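PDB 3FIU: NH(3)-dependent NAD(+) synthetase from Francisella tularensis subsp. holarctica LVS, which forms a dimer of alpha/beta subunits, each built round a parallel sheet flanked by helices, and belongs to the NAD synthase family of the HUP clan. Local coordinates for residues Y129-A132 / N136-V139; M150-K155 / N231-R236; A191-A194 / G199-D202. All coordinates share one frame; numbering follows the deposited sequence. Where two conformers were deposited one is given.

Contact 1 (Y129-A132 / N136-V139); sequences YAYA and NRIV
Val-139 holds CG1 anti to the backbone N (chi1 176°), which places its other methyl, CG2, beside that N and over the ring of Tyr-129. These residues belong to an alpha-beta unit of the Rossmann-like fold, in which helix 113-135 leads through a tight turn at Asn-136 into strand 137-139, outermost in the parallel sheet of this chain. CG2 stands 3.5 Å above the plane of the Tyr-129 ring, over its centre, a clear CH-pi contact, with the two side chains crossing at about a right angle. Asp-162 fixes both partners, since one carboxylate oxygen receives the phenol of Tyr-129 and the other the amide of Val-139. Ala-132 packs on the same methyl, its CB 3.9 Å from Val-139 CG2 and 3.4 Å from the carbonyl O of Arg-137.

The turn itself is closed by the backbone: Asn-136 leaves the helix with positive phi, and the N of Arg-137 then bonds to the carbonyl O of Ala-132 at 2.9 Å. On the other flank Arg-137 bends at chi2 (-64°), which turns its chain across the end of the Tyr-131 ring. Its CG touches the ring edge, and Tyr-131 CE2 lies 3.9 Å above the guanidinium plane, toward the rim of that group. With the planes 80° apart, the phenol ring is upright on the guanidinium rather than stacked on it. Thr-57 OG1 bonds to both Tyr-131 OH and Arg-137 NH1, and that NH1 also bonds to the carbonyl O of Phe-32; Phe-104 of the second subunit meets the Tyr-131 ring edge-to-face. Over the guanidinium face, Tyr-131 OH comes within 3.6 Å of Arg-137 NH2.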
loop_
_atom_site.group_PDB
_atom_site.type_symbol
_atom_site.label_atom_id
_atom_site.label_comp_id
_atom_site.label_asym_id
_atom_site.label_seq_id
_atom_site.Cartn_x
_atom_site.Cartn_y
_atom_site.Cartn_z
ATOM N N TYR A 129 1.833 -9.917 2.911
ATOM C CA TYR A 129 0.463 -9.816 3.421
ATOM C C TYR A 129 -0.376 -11.089 3.222
ATOM O O TYR A 129 -1.207 -11.380 4.044
ATOM C CB TYR A 129 -0.236 -8.551 2.847
ATOM C CG TYR A 129 0.170 -7.356 3.694
ATOM C CD1 TYR A 129 1.275 -6.560 3.339
ATOM C CD2 TYR A 129 -0.454 -7.128 4.934
ATOM C CE1 TYR A 129 1.704 -5.514 4.177
ATOM C CE2 TYR A 129 -0.056 -6.103 5.751
ATOM C CZ TYR A 129 1.027 -5.294 5.382
ATOM O OH TYR A 129 1.432 -4.269 6.235
ATOM N N ALA A 130 -0.181 -11.816 2.122
ATOM C CA ALA A 130 -0.830 -13.128 1.959
ATOM C C ALA A 130 -0.388 -14.079 3.073
ATOM O O ALA A 130 -1.222 -14.797 3.667
ATOM C CB ALA A 130 -0.504 -13.748 0.583
ATOM N N TYR A 131 0.921 -14.118 3.340
ATOM C CA TYR A 131 1.429 -14.959 4.441
ATOM C C TYR A 131 0.883 -14.493 5.794
ATOM O O TYR A 131 0.356 -15.286 6.580
ATOM C CB TYR A 131 2.970 -14.957 4.491
ATOM C CG TYR A 131 3.488 -15.940 5.527
ATOM C CD1 TYR A 131 3.758 -17.260 5.184
ATOM C CD2 TYR A 131 3.653 -15.553 6.859
ATOM C CE1 TYR A 131 4.204 -18.176 6.142
ATOM C CE2 TYR A 131 4.096 -16.461 7.826
ATOM C CZ TYR A 131 4.354 -17.781 7.456
ATOM O OH TYR A 131 4.802 -18.693 8.403
ATOM N N ALA A 132 1.016 -13.201 6.060
ATOM C CA ALA A 132 0.636 -12.616 7.337
ATOM C C ALA A 132 -0.835 -12.923 7.672
ATOM O O ALA A 132 -1.176 -13.288 8.826
ATOM C CB ALA A 132 0.857 -11.099 7.291
ATOM N N ASN A 136 -1.719 -15.204 10.859
ATOM C CA ASN A 136 -1.875 -14.138 11.888
ATOM C C ASN A 136 -0.553 -13.485 12.310
ATOM O O ASN A 136 -0.217 -13.441 13.494
ATOM C CB ASN A 136 -2.653 -14.635 13.133
ATOM C CG ASN A 136 -3.068 -13.495 14.078
ATOM O OD1 ASN A 136 -3.061 -13.661 15.303
ATOM N ND2 ASN A 136 -3.419 -12.342 13.516
ATOM N N ARG A 137 0.203 -12.994 11.334
ATOM C CA ARG A 137 1.453 -12.291 11.616
ATOM C C ARG A 137 1.314 -10.824 11.308
ATOM O O ARG A 137 0.395 -10.434 10.596
ATOM C CB ARG A 137 2.599 -12.837 10.740
ATOM C CG ARG A 137 2.828 -14.363 10.866
ATOM C CD ARG A 137 3.277 -14.805 12.270
ATOM N NE ARG A 137 3.435 -16.263 12.310
ATOM C CZ ARG A 137 4.523 -16.916 11.904
ATOM N NH1 ARG A 137 5.597 -16.241 11.466
ATOM N NH2 ARG A 137 4.557 -18.248 11.958
ATOM N N ILE A 138 2.235 -10.011 11.811
ATOM C CA ILE A 138 2.360 -8.650 11.283
ATOM C C ILE A 138 3.596 -8.498 10.397
ATOM O O ILE A 138 4.578 -9.199 10.601
ATOM C CB ILE A 138 2.290 -7.558 12.359
ATOM C CG1 ILE A 138 3.355 -7.757 13.461
ATOM C CG2 ILE A 138 0.900 -7.533 12.926
ATOM C CD1 ILE A 138 3.433 -6.532 14.438
ATOM N N VAL A 139 3.524 -7.591 9.418
ATOM C CA VAL A 139 4.583 -7.425 8.427
ATOM C C VAL A 139 5.554 -6.369 8.917
ATOM O O VAL A 139 5.187 -5.195 9.123
ATOM C CB VAL A 139 4.006 -6.978 7.037
ATOM C CG1 VAL A 139 5.154 -6.717 6.046
ATOM C CG2 VAL A 139 3.055 -8.015 6.511
#

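Contact 2 (M150-K155 / N231-R236); sequences MGYFTK and NFWHNR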
loop_
_atom_site.group_PDB
_atom_site.type_symbol
_atom_site.label_atom_id
_atom_site.label_comp_id
_atom_site.label_asym_id
_atom_site.label_seq_id
_atom_site.Cartn_x
_atom_site.Cartn_y
_atom_site.Cartn_z
ATOM N N MET A 150 14.784 10.185 2.412
ATOM C CA MET A 150 15.058 10.344 0.996
ATOM C C MET A 150 13.853 9.885 0.147
ATOM O O MET A 150 13.854 10.029 -1.079
ATOM C CB MET A 150 16.307 9.561 0.619
ATOM C CG MET A 150 17.574 9.999 1.374
ATOM S SD MET A 150 18.116 11.592 0.698
ATOM C CE MET A 150 18.923 11.054 -0.808
ATOM N N GLY A 151 12.837 9.337 0.812
ATOM C CA GLY A 151 11.780 8.593 0.113
ATOM C C GLY A 151 12.330 7.519 -0.835
ATOM O O GLY A 151 11.756 7.300 -1.923
ATOM N N TYR A 152 13.426 6.842 -0.446
ATOM C CA TYR A 152 13.995 5.779 -1.279
ATOM C C TYR A 152 13.318 4.452 -0.908
ATOM O O TYR A 152 13.917 3.560 -0.255
ATOM C CB TYR A 152 15.540 5.677 -1.164
ATOM C CG TYR A 152 16.187 4.896 -2.315
ATOM C CD1 TYR A 152 17.555 4.964 -2.569
ATOM C CD2 TYR A 152 15.413 4.084 -3.160
ATOM C CE1 TYR A 152 18.141 4.237 -3.631
ATOM C CE2 TYR A 152 15.984 3.356 -4.211
ATOM C CZ TYR A 152 17.349 3.433 -4.443
ATOM O OH TYR A 152 17.881 2.705 -5.502
ATOM N N PHE A 153 12.054 4.372 -1.297
ATOM C CA PHE A 153 11.215 3.200 -1.103
ATOM C C PHE A 153 10.021 3.337 -2.035
ATOM O O PHE A 153 9.720 4.433 -2.522
ATOM C CB PHE A 153 10.770 3.044 0.365
ATOM C CG PHE A 153 9.938 4.194 0.893
ATOM C CD1 PHE A 153 8.550 4.247 0.664
ATOM C CD2 PHE A 153 10.529 5.203 1.655
ATOM C CE1 PHE A 153 7.767 5.308 1.180
ATOM C CE2 PHE A 153 9.768 6.266 2.168
ATOM C CZ PHE A 153 8.373 6.318 1.918
ATOM N N THR A 154 9.368 2.211 -2.321
ATOM C CA THR A 154 8.194 2.216 -3.186
ATOM C C THR A 154 6.952 2.446 -2.344
ATOM O O THR A 154 6.711 1.727 -1.349
ATOM C CB THR A 154 8.043 0.840 -3.911
ATOM O OG1 THR A 154 9.214 0.566 -4.693
ATOM C CG2 THR A 154 6.796 0.857 -4.836
ATOM N N LYS A 155 6.137 3.431 -2.727
ATOM C CA LYS A 155 4.870 3.659 -2.038
ATOM C C LYS A 155 3.985 2.426 -2.217
ATOM O O LYS A 155 3.761 2.009 -3.345
ATOM C CB LYS A 155 4.143 4.876 -2.635
ATOM C CG LYS A 155 3.037 5.427 -1.755
ATOM C CD LYS A 155 2.405 6.654 -2.449
ATOM C CE LYS A 155 1.517 7.420 -1.486
ATOM N NZ LYS A 155 1.004 8.712 -2.102
ATOM N N ASN A 231 18.096 17.209 -0.669
ATOM C CA ASN A 231 16.843 17.962 -0.872
ATOM C C ASN A 231 16.098 17.526 -2.130
ATOM O O ASN A 231 14.889 17.528 -2.120
ATOM C CB ASN A 231 17.081 19.482 -0.964
ATOM C CG ASN A 231 17.534 20.107 0.354
ATOM O OD1 ASN A 231 16.837 20.030 1.385
ATOM N ND2 ASN A 231 18.675 20.801 0.305
ATOM N N PHE A 232 16.800 17.175 -3.219
ATOM C CA PHE A 232 16.111 16.751 -4.446
ATOM C C PHE A 232 15.209 15.512 -4.200
ATOM O O PHE A 232 14.015 15.524 -4.524
ATOM C CB PHE A 232 17.088 16.471 -5.598
ATOM C CG PHE A 232 16.442 15.787 -6.775
ATOM C CD1 PHE A 232 16.647 14.428 -7.007
ATOM C CD2 PHE A 232 15.579 16.482 -7.617
ATOM C CE1 PHE A 232 16.031 13.777 -8.084
ATOM C CE2 PHE A 232 14.955 15.836 -8.702
ATOM C CZ PHE A 232 15.187 14.481 -8.930
ATOM N N TRP A 233 15.799 14.463 -3.628
ATOM C CA TRP A 233 15.072 13.250 -3.231
ATOM C C TRP A 233 13.964 13.504 -2.192
ATOM O O TRP A 233 12.825 13.038 -2.343
ATOM C CB TRP A 233 16.071 12.194 -2.714
ATOM C CG TRP A 233 16.810 11.506 -3.827
ATOM C CD1 TRP A 233 17.739 12.060 -4.666
ATOM C CD2 TRP A 233 16.683 10.133 -4.225
ATOM N NE1 TRP A 233 18.186 11.126 -5.574
ATOM C CE2 TRP A 233 17.562 9.929 -5.322
ATOM C CE3 TRP A 233 15.932 9.044 -3.749
ATOM C CZ2 TRP A 233 17.701 8.676 -5.956
ATOM C CZ3 TRP A 233 16.071 7.806 -4.383
ATOM C CH2 TRP A 233 16.950 7.632 -5.471
ATOM N N HIS A 234 14.287 14.227 -1.130
ATOM C CA HIS A 234 13.324 14.476 -0.064
ATOM C C HIS A 234 12.143 15.250 -0.619
ATOM O O HIS A 234 10.992 14.973 -0.262
ATOM C CB HIS A 234 13.953 15.275 1.071
ATOM C CG HIS A 234 13.033 15.533 2.223
ATOM N ND1 HIS A 234 12.648 14.552 3.105
ATOM C CD2 HIS A 234 12.426 16.668 2.641
ATOM C CE1 HIS A 234 11.846 15.066 4.020
ATOM N NE2 HIS A 234 11.698 16.355 3.761
ATOM N N ASN A 235 12.439 16.219 -1.491
ATOM C CA ASN A 235 11.402 17.110 -2.011
ATOM C C ASN A 235 10.379 16.440 -2.912
ATOM O O ASN A 235 9.203 16.791 -2.880
ATOM C CB ASN A 235 12.015 18.306 -2.747
ATOM C CG ASN A 235 12.549 19.369 -1.792
ATOM O OD1 ASN A 235 12.190 19.411 -0.591
ATOM N ND2 ASN A 235 13.411 20.248 -2.322
ATOM N N ARG A 236 10.834 15.503 -3.736
ATOM C CA ARG A 236 9.948 14.854 -4.682
ATOM C C ARG A 236 9.118 13.729 -4.035
ATOM O O ARG A 236 8.272 13.130 -4.701
ATOM C CB ARG A 236 10.738 14.344 -5.890
ATOM C CG ARG A 236 11.671 13.215 -5.564
ATOM C CD ARG A 236 12.188 12.578 -6.833
ATOM N NE ARG A 236 13.221 11.604 -6.509
ATOM C CZ ARG A 236 13.934 10.940 -7.408
ATOM N NH1 ARG A 236 13.726 11.146 -8.705
ATOM N NH2 ARG A 236 14.859 10.071 -7.005
HETATM O O HOH W 1 12.340 10.364 -3.310
#
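A Schellman motif ends helix 145-150 at Gly-151, and the turn it makes packs Met-150 and Tyr-152 against Trp-233 on helix 224-235. Tyr-152, the next residue, is the centre of an inverse gamma turn, a local kink closed by a weak bond from Phe-153 N to Gly-151 O, and the chain then leads away from helix 224-235. Met-150 bends at chi2 (-74°) and again at chi3 (-79°), and this curl carries its terminal methyl to the root of the indole, with CE 3.6 Å from Trp-233 CB and 3.7 Å from Trp-233 CG. From the far end of the indole, CZ3 of Trp-233 comes 3.5 Å above the plane of the Tyr-152 ring, displaced toward its rim. The six-membered ring of Trp-233 and the phenol ring are inclined at 47°, too steep for a stack and too shallow for edge-to-face, although the two side chains lie side by side and point the same way. Met-206 of helix 202-206 touches Met-150, Tyr-152 and Trp-233, completing an apolar cluster.

The backbones meet less directly. The carbonyl O of Met-150 and that of Trp-233 are both acceptors and stand 3.4 Å apart; a water to one side of the pair is placed to donate to each, at 2.7 Å from Met-150 O and 2.9 Å from Trp-233 O. More acceptors surround this water than it has protons, so the two bonds may not both be full at all times. His-234 adds a further tie, its ND1 bonding to the carbonyl O of Tyr-149. Over the indole face turned away from Met-150 CE, Arg-236 NH2 sits 3.1 Å above the ring plane of Trp-233.

Contact 3 (A191-A194 / G199-D202); sequences APSA and GQTD. With NA (sodium ion), chain I; MG (magnesium ion), chain F; POP (pyrophosphate 2-), chain H; AMP (adenosine monophosphate), chain G.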
loop_
_atom_site.group_PDB
_atom_site.type_symbol
_atom_site.label_atom_id
_atom_site.label_comp_id
_atom_site.label_asym_id
_atom_site.label_seq_id
_atom_site.Cartn_x
_atom_site.Cartn_y
_atom_site.Cartn_z
ATOM N N ALA A 191 27.667 -3.511 -0.609
ATOM C CA ALA A 191 27.036 -2.227 -0.920
ATOM C C ALA A 191 25.507 -2.302 -0.769
ATOM O O ALA A 191 24.879 -3.192 -1.380
ATOM C CB ALA A 191 27.390 -1.817 -2.379
ATOM N N PRO A 192 24.899 -1.389 0.029
ATOM C CA PRO A 192 23.434 -1.215 0.030
ATOM C C PRO A 192 22.897 -1.048 -1.395
ATOM O O PRO A 192 23.463 -0.295 -2.194
ATOM C CB PRO A 192 23.241 0.073 0.845
ATOM C CG PRO A 192 24.377 0.035 1.839
ATOM C CD PRO A 192 25.542 -0.475 0.997
ATOM N N SER A 193 21.831 -1.777 -1.732
ATOM C CA SER A 193 21.401 -1.867 -3.124
ATOM C C SER A 193 19.950 -2.291 -3.194
ATOM O O SER A 193 19.523 -3.144 -2.411
ATOM C CB SER A 193 22.263 -2.895 -3.874
ATOM O OG SER A 193 21.749 -3.119 -5.174
ATOM N N ALA A 194 19.197 -1.735 -4.139
ATOM C CA ALA A 194 17.801 -2.161 -4.320
ATOM C C ALA A 194 17.719 -3.467 -5.134
ATOM O O ALA A 194 16.628 -4.009 -5.314
ATOM C CB ALA A 194 16.947 -1.020 -4.993
ATOM N N GLY A 199 25.576 -4.725 -9.804
ATOM C CA GLY A 199 26.377 -3.536 -9.560
ATOM C C GLY A 199 25.598 -2.292 -9.171
ATOM O O GLY A 199 26.209 -1.251 -8.908
ATOM N N GLN A 200 24.263 -2.361 -9.129
ATOM C CA GLN A 200 23.492 -1.191 -8.683
ATOM C C GLN A 200 23.788 -0.898 -7.210
ATOM O O GLN A 200 23.826 -1.807 -6.395
ATOM C CB GLN A 200 21.980 -1.376 -8.905
ATOM C CG GLN A 200 21.136 -0.224 -8.354
ATOM C CD GLN A 200 19.623 -0.529 -8.240
ATOM O OE1 GLN A 200 19.205 -1.564 -7.699
ATOM N NE2 GLN A 200 18.808 0.409 -8.701
ATOM N N THR A 201 24.031 0.366 -6.862
ATOM C CA THR A 201 24.222 0.709 -5.452
ATOM C C THR A 201 23.372 1.914 -5.082
ATOM O O THR A 201 23.184 2.836 -5.889
ATOM C CB THR A 201 25.711 1.018 -5.070
ATOM O OG1 THR A 201 26.110 2.250 -5.697
ATOM C CG2 THR A 201 26.651 -0.118 -5.492
ATOM N N ASP A 202 22.854 1.907 -3.858
ATOM C CA ASP A 202 22.037 3.014 -3.381
ATOM C C ASP A 202 22.772 4.365 -3.507
ATOM O O ASP A 202 22.180 5.375 -3.893
ATOM C CB ASP A 202 21.695 2.816 -1.916
ATOM C CG ASP A 202 20.724 1.666 -1.678
ATOM O OD1 ASP A 202 20.350 0.942 -2.636
ATOM O OD2 ASP A 202 20.353 1.488 -0.503
HETATM NA NA NA I . 18.618 -0.230 -0.594
HETATM MG MG MG F . 18.667 -3.926 -0.560
HETATM P P1 POP H . 17.911 -4.208 2.501
HETATM O O1 POP H . 17.833 -5.312 3.528
HETATM O O2 POP H . 16.830 -3.187 2.714
HETATM O O3 POP H . 17.857 -4.694 1.061
HETATM O O POP H . 19.309 -3.418 2.742
HETATM P P2 POP H . 19.791 -2.193 1.812
HETATM O O4 POP H . 18.802 -1.045 1.935
HETATM O O5 POP H . 21.095 -1.829 2.464
HETATM O O6 POP H . 20.015 -2.593 0.374
HETATM P P AMP G . 15.913 -2.012 -0.500
HETATM O O1P AMP G . 15.988 -1.014 0.641
HETATM O O2P AMP G . 15.120 -1.464 -1.698
HETATM O O3P AMP G . 17.154 -2.727 -0.906
HETATM O "O5'" AMP G . 14.888 -3.175 -0.004
HETATM C "C5'" AMP G . 13.700 -2.798 0.722
HETATM C "C4'" AMP G . 13.100 -4.053 1.331
HETATM O "O4'" AMP G . 12.408 -4.832 0.346
HETATM C "C3'" AMP G . 14.140 -5.019 1.883
HETATM O "O3'" AMP G . 14.545 -4.570 3.169
HETATM C "C2'" AMP G . 13.351 -6.324 1.937
HETATM O "O2'" AMP G . 12.555 -6.408 3.140
HETATM C "C1'" AMP G . 12.449 -6.217 0.705
HETATM N N9 AMP G . 13.093 -6.936 -0.419
HETATM C C8 AMP G . 13.824 -6.398 -1.433
HETATM N N7 AMP G . 14.274 -7.362 -2.279
HETATM C C5 AMP G . 13.848 -8.544 -1.775
HETATM C C6 AMP G . 13.955 -9.956 -2.188
HETATM N N6 AMP G . 14.672 -10.299 -3.284
HETATM N N1 AMP G . 13.333 -10.850 -1.397
HETATM C C2 AMP G . 12.639 -10.537 -0.285
HETATM N N3 AMP G . 12.474 -9.258 0.155
HETATM C C4 AMP G . 13.057 -8.259 -0.566
HETATM O O HOH W 2 20.115 0.740 -5.253
HETATM O O HOH W 3 17.484 -5.186 -1.799
HETATM O O HOH W 4 20.134 -5.300 -0.793
HETATM O O HOH W 5 16.899 1.893 -0.426
#
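Asp-202 lays OD1 of its carboxylate 3.0 Å from Ser-193 CA, while OD2 lies against Pro-192 CB. It is the first residue of helix 202-206, whose N-cap is Thr-201, and the loop it faces lines the site that holds pyrophosphate, adenosine monophosphate and two kinds of metal ion. The segments are pinned by two bonds of different build. The amide N of Asp-202 reaches the carbonyl O of Pro-192 at 2.8 Å and is nearly straight, 176° at the hydrogen. One residue further on, the hydroxyl of Ser-193, anti to the backbone N at chi1 172°, donates to Gln-200 O over 2.7 Å. This donor stands 50° out of the carbonyl plane, so it misses the lone pairs.

With its hydroxyl used in this way, Ser-193 serves the ligands by its backbone. Its N donates to O6 of the pyrophosphate at 2.9 Å, and its carbonyl O binds the magnesium ion at 2.2 Å. Oxygens of pyrophosphate and adenosine monophosphate and two waters fill the other places round this ion. Asp-202 holds the sodium ion with both carboxylate oxygens, OD2 being closer at 2.4 Å; Tyr-210 OH also bonds to OD2, a second-shell contact that probably helps to position it. Gln-200 NE2 is bonded to Glu-205 and its OE1 to the N of Leu-196. Away from the metals, Ala-191 CB meets Thr-201 CG2, and Thr-201 OG1 caps the N of Asp-204. A water bridges the segments, accepting from Ala-194 N at 2.9 Å and donating to Asp-202 OD1 at 2.6 Å.

Contact 1 is the most buried of the three and lies at the edge of the parallel sheet, its centre about 27 Å from those of contacts 2 and 3 and across the chain's centre from contact 3. Contacts 2 and 3 are only partly buried and share a neighbourhood: contact 3 is nested in the chain between the segments of contact 2, and Tyr-152 packs on Ala-194, Gln-200 and Asp-202. Helix 202-206 belongs to both, beginning in contact 3 and supplying Met-206 to contact 2. The chemistry follows the place: aliphatic-aromatic packing beside the sheet, aromatic and methionine packing with a bridging water in contact 2, and metal and phosphate ligation in contact 3.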